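Local coordinates for protein fatty acid amide hydrolase (Candida albicans, PDB 6KVR) that probably hydrolyses amides of monocarboxylic acids, such as fatty acid amides, to the free acid and ammonium, as a member of the amidase signature family, at residues C120-F125 and I167-Y172; V173-N178 and R405-G410; D211-N214 and G218-K221. All blocks are in the same frame, centred on the assembly; numbering follows the deposited sequence.

Contact 1 of 3, residues C120-F125 and I167-Y172; sequences CAMELF and ITHGGY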
loop_
_atom_site.group_PDB
_atom_site.type_symbol
_atom_site.label_atom_id
_atom_site.label_comp_id
_atom_site.label_asym_id
_atom_site.label_seq_id
_atom_site.Cartn_x
_atom_site.Cartn_y
_atom_site.Cartn_z
ATOM N N CYS A 120 27.716 -20.286 -5.590
ATOM C CA CYS A 120 26.518 -19.629 -5.094
ATOM C C CYS A 120 26.735 -18.721 -3.878
ATOM O O CYS A 120 25.837 -17.932 -3.564
ATOM C CB CYS A 120 25.466 -20.688 -4.747
ATOM S SG CYS A 120 26.038 -21.849 -3.493
ATOM N N ALA A 121 27.879 -18.784 -3.192
ATOM C CA ALA A 121 28.108 -17.960 -2.006
ATOM C C ALA A 121 28.910 -16.699 -2.336
ATOM O O ALA A 121 29.794 -16.722 -3.200
ATOM C CB ALA A 121 28.834 -18.759 -0.918
HETATM N N MSE A 122 28.595 -15.594 -1.641
HETATM C CA MSE A 122 29.453 -14.397 -1.652
HETATM C C MSE A 122 30.226 -14.243 -0.347
HETATM O O MSE A 122 31.279 -13.602 -0.308
HETATM C CB MSE A 122 28.651 -13.104 -1.883
HETATM C CG MSE A 122 27.636 -13.161 -2.989
HETATM SE SE MSE A 122 27.438 -11.449 -3.977
HETATM C CE MSE A 122 29.352 -11.199 -4.151
ATOM N N GLU A 123 29.663 -14.801 0.724
ATOM C CA GLU A 123 30.254 -14.747 2.049
ATOM C C GLU A 123 29.930 -16.054 2.748
ATOM O O GLU A 123 28.804 -16.553 2.666
ATOM C CB GLU A 123 29.730 -13.558 2.872
ATOM C CG GLU A 123 30.498 -12.245 2.665
ATOM C CD GLU A 123 30.290 -11.226 3.802
ATOM O OE1 GLU A 123 31.064 -10.235 3.883
ATOM O OE2 GLU A 123 29.346 -11.415 4.606
ATOM N N LEU A 124 30.926 -16.614 3.421
ATOM C CA LEU A 124 30.764 -17.840 4.183
ATOM C C LEU A 124 31.254 -17.581 5.592
ATOM O O LEU A 124 32.308 -16.970 5.776
ATOM C CB LEU A 124 31.559 -18.976 3.561
ATOM C CG LEU A 124 30.849 -19.897 2.583
ATOM C CD1 LEU A 124 31.878 -20.872 1.996
ATOM C CD2 LEU A 124 29.762 -20.628 3.323
ATOM N N PHE A 125 30.482 -18.004 6.585
ATOM C CA PHE A 125 30.930 -17.840 7.963
ATOM C C PHE A 125 30.437 -19.050 8.758
ATOM O O PHE A 125 29.597 -18.945 9.665
ATOM C CB PHE A 125 30.495 -16.511 8.593
ATOM C CG PHE A 125 29.145 -15.995 8.153
ATOM C CD1 PHE A 125 28.995 -15.303 6.952
ATOM C CD2 PHE A 125 28.039 -16.132 8.980
ATOM C CE1 PHE A 125 27.737 -14.781 6.565
ATOM C CE2 PHE A 125 26.788 -15.623 8.614
ATOM C CZ PHE A 125 26.636 -14.948 7.398
ATOM N N ILE A 167 29.996 -6.424 5.565
ATOM C CA ILE A 167 29.833 -5.711 4.309
ATOM C C ILE A 167 28.493 -6.071 3.707
ATOM O O ILE A 167 28.120 -7.249 3.644
ATOM C CB ILE A 167 30.965 -6.058 3.328
ATOM C CG1 ILE A 167 32.304 -5.507 3.802
ATOM C CG2 ILE A 167 30.630 -5.524 1.932
ATOM C CD1 ILE A 167 33.497 -6.180 3.067
ATOM N N THR A 168 27.762 -5.049 3.261
ATOM C CA THR A 168 26.514 -5.219 2.533
ATOM C C THR A 168 26.578 -4.308 1.317
ATOM O O THR A 168 26.442 -3.087 1.438
ATOM C CB THR A 168 25.314 -4.896 3.416
ATOM O OG1 THR A 168 25.380 -5.710 4.585
ATOM C CG2 THR A 168 23.996 -5.171 2.673
ATOM N N HIS A 169 26.796 -4.895 0.149
ATOM C CA HIS A 169 27.070 -4.107 -1.033
ATOM C C HIS A 169 26.016 -4.236 -2.116
ATOM O O HIS A 169 25.999 -3.404 -3.032
ATOM C CB HIS A 169 28.452 -4.481 -1.606
ATOM C CG HIS A 169 28.621 -5.945 -1.864
ATOM N ND1 HIS A 169 27.862 -6.625 -2.793
ATOM C CD2 HIS A 169 29.457 -6.859 -1.317
ATOM C CE1 HIS A 169 28.222 -7.898 -2.804
ATOM N NE2 HIS A 169 29.195 -8.063 -1.924
ATOM N N GLY A 170 25.140 -5.236 -2.042
ATOM C CA GLY A 170 24.066 -5.362 -3.020
ATOM C C GLY A 170 24.532 -5.504 -4.454
ATOM O O GLY A 170 23.801 -5.112 -5.379
ATOM N N GLY A 171 25.743 -6.045 -4.664
ATOM C CA GLY A 171 26.328 -6.156 -5.981
ATOM C C GLY A 171 27.051 -4.921 -6.496
ATOM O O GLY A 171 27.602 -4.969 -7.605
ATOM N N TYR A 172 27.074 -3.821 -5.739
ATOM C CA TYR A 172 27.720 -2.581 -6.168
ATOM C C TYR A 172 29.098 -2.498 -5.527
ATOM O O TYR A 172 29.217 -2.553 -4.297
ATOM C CB TYR A 172 26.891 -1.353 -5.786
ATOM C CG TYR A 172 25.508 -1.299 -6.404
ATOM C CD1 TYR A 172 25.328 -0.884 -7.721
ATOM C CD2 TYR A 172 24.384 -1.659 -5.671
ATOM C CE1 TYR A 172 24.061 -0.821 -8.293
ATOM C CE2 TYR A 172 23.121 -1.614 -6.233
ATOM C CZ TYR A 172 22.968 -1.196 -7.545
ATOM O OH TYR A 172 21.712 -1.138 -8.099
HETATM O O HOH W 1 32.275 -8.702 5.886
#
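M122 meets H169 edge-on in a selenium-aromatic contact, a variant of the Met-aromatic pair, that joins the edge strand 123-124 of the central mixed sheet to the loop running from strand 155-158 toward helix 185-192. At M122 and E123 the edge strand carries a classic beta bulge: both residues face R200 of the adjacent strand 199-201, and both turn their side chains toward the loop. M122 is selenomethionine. Its SE lies 4.9 Å from the centroid of the H169 ring and 85° off the ring normal, thus in the ring plane, while its chain bends at chi2 and chi3 (47°) to lay CE beside CE1 and NE2. F216 stacks on the same imidazole. Next to this pair, E123 OE1 is linked to I167 N by a water, which donates to E123 OE1 at 2.8 Å and accepts from I167 N at 3.2 Å. The other carboxylate oxygen, OE2, forms a salt bridge with R200, whose NH1 also binds I167 O, so one guanidinium ties strand and loop together; Y34 of helix 20-40 packs against M122, E123 and I167. The imidazole is fixed in rotation from within its own type I' turn, H169 to Y172: G171 N donates to H169 ND1 over 2.9 Å, exactly in the ring plane and at 155°.

Contact 2 of 3, residues V173-N178 and R405-G410; sequences VSKIVN and RKLLSG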
loop_
_atom_site.group_PDB
_atom_site.type_symbol
_atom_site.label_atom_id
_atom_site.label_comp_id
_atom_site.label_asym_id
_atom_site.label_seq_id
_atom_site.Cartn_x
_atom_site.Cartn_y
_atom_site.Cartn_z
ATOM N N VAL A 173 30.143 -2.383 -6.350
ATOM C CA VAL A 173 31.490 -2.337 -5.779
ATOM C C VAL A 173 31.652 -1.091 -4.919
ATOM O O VAL A 173 32.274 -1.134 -3.849
ATOM C CB VAL A 173 32.556 -2.423 -6.888
ATOM C CG1 VAL A 173 33.923 -1.976 -6.355
ATOM C CG2 VAL A 173 32.619 -3.861 -7.412
ATOM N N SER A 174 31.049 0.029 -5.349
ATOM C CA SER A 174 31.086 1.248 -4.555
ATOM C C SER A 174 30.608 1.034 -3.124
ATOM O O SER A 174 31.017 1.781 -2.234
ATOM C CB SER A 174 30.250 2.335 -5.234
ATOM O OG SER A 174 28.867 2.041 -5.111
ATOM N N LYS A 175 29.789 0.014 -2.868
ATOM C CA LYS A 175 29.261 -0.238 -1.534
ATOM C C LYS A 175 30.052 -1.294 -0.767
ATOM O O LYS A 175 29.614 -1.727 0.306
ATOM C CB LYS A 175 27.788 -0.654 -1.618
ATOM C CG LYS A 175 26.872 0.448 -2.103
ATOM C CD LYS A 175 26.510 1.327 -0.916
ATOM C CE LYS A 175 26.042 2.705 -1.296
ATOM N NZ LYS A 175 25.342 3.275 -0.119
ATOM N N ILE A 176 31.208 -1.720 -1.279
ATOM C CA ILE A 176 31.993 -2.716 -0.557
ATOM C C ILE A 176 32.509 -2.182 0.772
ATOM O O ILE A 176 32.971 -2.967 1.608
ATOM C CB ILE A 176 33.152 -3.232 -1.441
ATOM C CG1 ILE A 176 33.738 -4.531 -0.869
ATOM C CG2 ILE A 176 34.219 -2.164 -1.608
ATOM C CD1 ILE A 176 34.893 -5.080 -1.689
ATOM N N VAL A 177 32.405 -0.870 0.999
ATOM C CA VAL A 177 32.787 -0.248 2.261
ATOM C C VAL A 177 31.578 0.039 3.148
ATOM O O VAL A 177 31.705 0.733 4.156
ATOM C CB VAL A 177 33.588 1.036 2.005
ATOM C CG1 VAL A 177 34.879 0.714 1.249
ATOM C CG2 VAL A 177 32.740 2.022 1.210
ATOM N N ASN A 178 30.409 -0.486 2.802
ATOM C CA ASN A 178 29.191 -0.234 3.561
ATOM C C ASN A 178 28.983 -1.368 4.562
ATOM O O ASN A 178 28.691 -2.501 4.169
ATOM C CB ASN A 178 28.002 -0.103 2.614
ATOM C CG ASN A 178 26.691 0.087 3.353
ATOM O OD1 ASN A 178 26.537 1.046 4.102
ATOM N ND2 ASN A 178 25.749 -0.841 3.164
ATOM N N ARG A 405 22.952 4.694 -11.877
ATOM C CA ARG A 405 24.167 5.371 -12.337
ATOM C C ARG A 405 25.006 5.890 -11.165
ATOM O O ARG A 405 26.234 5.775 -11.177
ATOM C CB ARG A 405 23.809 6.514 -13.293
ATOM C CG ARG A 405 24.993 7.029 -14.132
ATOM C CD ARG A 405 24.525 7.841 -15.331
ATOM N NE ARG A 405 23.579 8.863 -14.905
ATOM C CZ ARG A 405 22.272 8.814 -15.136
ATOM N NH1 ARG A 405 21.734 7.844 -15.861
ATOM N NH2 ARG A 405 21.486 9.750 -14.612
ATOM N N LYS A 406 24.363 6.454 -10.135
ATOM C CA LYS A 406 25.122 6.930 -8.982
ATOM C C LYS A 406 25.858 5.791 -8.292
ATOM O O LYS A 406 27.040 5.926 -7.945
ATOM C CB LYS A 406 24.210 7.639 -7.991
ATOM C CG LYS A 406 24.974 8.191 -6.804
ATOM C CD LYS A 406 24.198 7.987 -5.511
ATOM C CE LYS A 406 23.202 9.107 -5.284
ATOM N NZ LYS A 406 23.887 10.425 -5.175
ATOM N N LEU A 407 25.182 4.658 -8.080
ATOM C CA LEU A 407 25.842 3.554 -7.381
ATOM C C LEU A 407 26.917 2.899 -8.240
ATOM O O LEU A 407 27.927 2.445 -7.710
ATOM C CB LEU A 407 24.810 2.528 -6.929
ATOM C CG LEU A 407 23.819 3.063 -5.882
ATOM C CD1 LEU A 407 22.497 2.330 -5.986
ATOM C CD2 LEU A 407 24.398 2.942 -4.470
ATOM N N LEU A 408 26.735 2.860 -9.559
ATOM C CA LEU A 408 27.715 2.223 -10.433
ATOM C C LEU A 408 28.917 3.127 -10.695
ATOM O O LEU A 408 30.061 2.662 -10.652
ATOM C CB LEU A 408 27.060 1.812 -11.754
ATOM C CG LEU A 408 26.163 0.557 -11.756
ATOM C CD1 LEU A 408 25.327 0.459 -13.040
ATOM C CD2 LEU A 408 26.946 -0.740 -11.512
ATOM N N SER A 409 28.682 4.417 -10.964
ATOM C CA SER A 409 29.776 5.349 -11.238
ATOM C C SER A 409 30.601 5.671 -9.992
ATOM O O SER A 409 31.746 6.130 -10.126
ATOM C CB SER A 409 29.231 6.648 -11.852
ATOM O OG SER A 409 28.460 7.380 -10.898
ATOM N N GLY A 410 30.062 5.436 -8.789
ATOM C CA GLY A 410 30.851 5.641 -7.580
ATOM C C GLY A 410 32.107 4.789 -7.510
ATOM O O GLY A 410 33.048 5.137 -6.785
HETATM O O HOH W 2 29.816 0.477 -8.053
#
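L407 O, near the C-terminal end of helix 402-409, accepts a hydrogen bond from S174 OG at 2.8 Å and probably another from a water 2.7 Å from L407 O. The hydroxyl arrives in the carbonyl plane on a lone pair, with a C=O...OG angle of 137°. S174 OG sits between the backbone N and the carbonyl carbon, chi1 72°, which turns it to the helix, and the same water accepts from S174 N at 3.0 Å. The 3-10 segment 173-175 thus holds one helix carbonyl directly by the hydroxyl and probably a second time, through water, by the amide. S174 CB also rests 3.8 Å from G410 C, where the two backbones come closest. Beside this polar pair K175 crosses L407: its chain bends at chi2, -84°, and only CE touches, 3.6 Å from L407 CD2. The flanking V173 packs on Y23, W27 and V31 of helix 20-40, and its N binds E413, while Y172 also packs on L407. Carbonyls in a helix's last turn generally lack an intrahelical amide partner; the serine hydroxyl and the water are consistent with meeting that need at L407 O.

Contact 3 of 3, residues D211-N214 and G218-K221; sequences DSAN and GLTK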
loop_
_atom_site.group_PDB
_atom_site.type_symbol
_atom_site.label_atom_id
_atom_site.label_comp_id
_atom_site.label_asym_id
_atom_site.label_seq_id
_atom_site.Cartn_x
_atom_site.Cartn_y
_atom_site.Cartn_z
ATOM N N ASP A 211 19.733 -13.491 -13.808
ATOM C CA ASP A 211 21.038 -14.144 -13.921
ATOM C C ASP A 211 21.930 -13.543 -12.834
ATOM O O ASP A 211 21.463 -12.736 -12.025
ATOM C CB ASP A 211 21.621 -13.944 -15.323
ATOM C CG ASP A 211 22.806 -14.842 -15.595
ATOM O OD1 ASP A 211 23.679 -14.441 -16.402
ATOM O OD2 ASP A 211 22.865 -15.952 -15.001
ATOM N N SER A 212 23.238 -13.870 -12.850
ATOM C CA SER A 212 24.088 -13.617 -11.690
ATOM C C SER A 212 25.357 -12.789 -11.922
ATOM O O SER A 212 26.038 -12.467 -10.932
ATOM C CB SER A 212 24.510 -14.954 -11.049
ATOM O OG SER A 212 24.819 -15.926 -12.033
ATOM N N ALA A 213 25.705 -12.421 -13.160
ATOM C CA ALA A 213 27.033 -11.843 -13.397
ATOM C C ALA A 213 27.275 -10.635 -12.504
ATOM O O ALA A 213 26.464 -9.710 -12.453
ATOM C CB ALA A 213 27.208 -11.444 -14.866
ATOM N N ASN A 214 28.394 -10.661 -11.783
ATOM C CA ASN A 214 28.822 -9.536 -10.964
ATOM C C ASN A 214 30.350 -9.499 -10.935
ATOM O O ASN A 214 31.023 -10.477 -11.281
ATOM C CB ASN A 214 28.256 -9.642 -9.546
ATOM C CG ASN A 214 28.866 -10.797 -8.769
ATOM O OD1 ASN A 214 29.953 -10.669 -8.199
ATOM N ND2 ASN A 214 28.167 -11.932 -8.740
ATOM N N GLY A 218 31.785 -13.367 -10.144
ATOM C CA GLY A 218 31.520 -13.885 -11.488
ATOM C C GLY A 218 30.121 -14.466 -11.619
ATOM O O GLY A 218 29.136 -13.827 -11.237
ATOM N N LEU A 219 30.024 -15.679 -12.160
ATOM C CA LEU A 219 28.743 -16.309 -12.465
ATOM C C LEU A 219 28.414 -17.420 -11.477
ATOM O O LEU A 219 29.295 -18.150 -11.012
ATOM C CB LEU A 219 28.738 -16.901 -13.881
ATOM C CG LEU A 219 29.106 -15.997 -15.044
ATOM C CD1 LEU A 219 29.456 -16.821 -16.299
ATOM C CD2 LEU A 219 27.970 -14.997 -15.314
ATOM N N THR A 220 27.126 -17.564 -11.186
ATOM C CA THR A 220 26.612 -18.678 -10.388
ATOM C C THR A 220 25.876 -19.643 -11.309
ATOM O O THR A 220 25.129 -19.209 -12.188
ATOM C CB THR A 220 25.696 -18.157 -9.270
ATOM O OG1 THR A 220 26.474 -17.329 -8.396
ATOM C CG2 THR A 220 25.042 -19.298 -8.457
ATOM N N LYS A 221 26.089 -20.948 -11.123
ATOM C CA LYS A 221 25.645 -21.947 -12.092
ATOM C C LYS A 221 24.516 -22.819 -11.549
ATOM O O LYS A 221 24.352 -22.978 -10.337
ATOM C CB LYS A 221 26.820 -22.842 -12.523
ATOM C CG LYS A 221 27.834 -22.132 -13.422
ATOM C CD LYS A 221 27.157 -21.548 -14.679
ATOM C CE LYS A 221 28.201 -21.202 -15.745
ATOM N NZ LYS A 221 27.580 -20.903 -17.054
HETATM O O HOH W 3 25.096 -17.766 -14.657
HETATM O O HOH W 4 22.745 -17.525 -11.673
#
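S212 OG and T220 N form the straightest hydrogen bond between 211-214 and 218-221, the amide donating over 3.0 Å at 163°. Backbone bonds pair the ends nearer the connecting turn: N214 N donates to G218 O at 3.3 Å, and the return bond from G218 N to N214 O is weak. Side-chain bonds brace that turn. N214 ND2 reaches back to S212 O at 3.1 Å, almost in line with the S212 carbonyl bond, because chi1 of 68° folds the amide over its own segment; N214 OD1 meanwhile accepts from F216 N and T217 N. Two waters add a third kind of link, both donating to T220 O and both hydrogen-bonded to S212 OG, at 3.2 and 2.6 Å. The one at 3.2 Å also donates to D211 OD2 at 2.9 Å, an oxygen shared with S229 OG. The main apolar contact is A213 CB against L219 CD2, 3.7 Å. The loop connects strand 199-201 to strand 221-222 in the chain: S212 packs on S235 and T220 on A239 of helix 235-243, while T220 OG1 binds S202 OG and N119 O, the latter just beyond helix 100-118.

Overall arrangement
Contacts 2 and 3 each lie on the same side of the chain's centre as contact 1. Contacts 1 and 2 share the loop that follows strand 155-158: their centres are about 14 Å apart, T168 N probably bonds to N178 O at 2.9 Å, and Y172 CD1 packs on L407 CB. Contact 3 sits about 12 Å, centre to centre, from contact 1, touching it where C120 CA meets T220 CG2 at 3.7 Å; contacts 2 and 3 do not touch. All lie within about 8 Å, side chain to side chain, of residues predicted for catalysis or substrate binding: M122 from K158 (charge relay), S212 from S233 (charge relay and substrate), and H169, N214 and L407 from L207 (substrate).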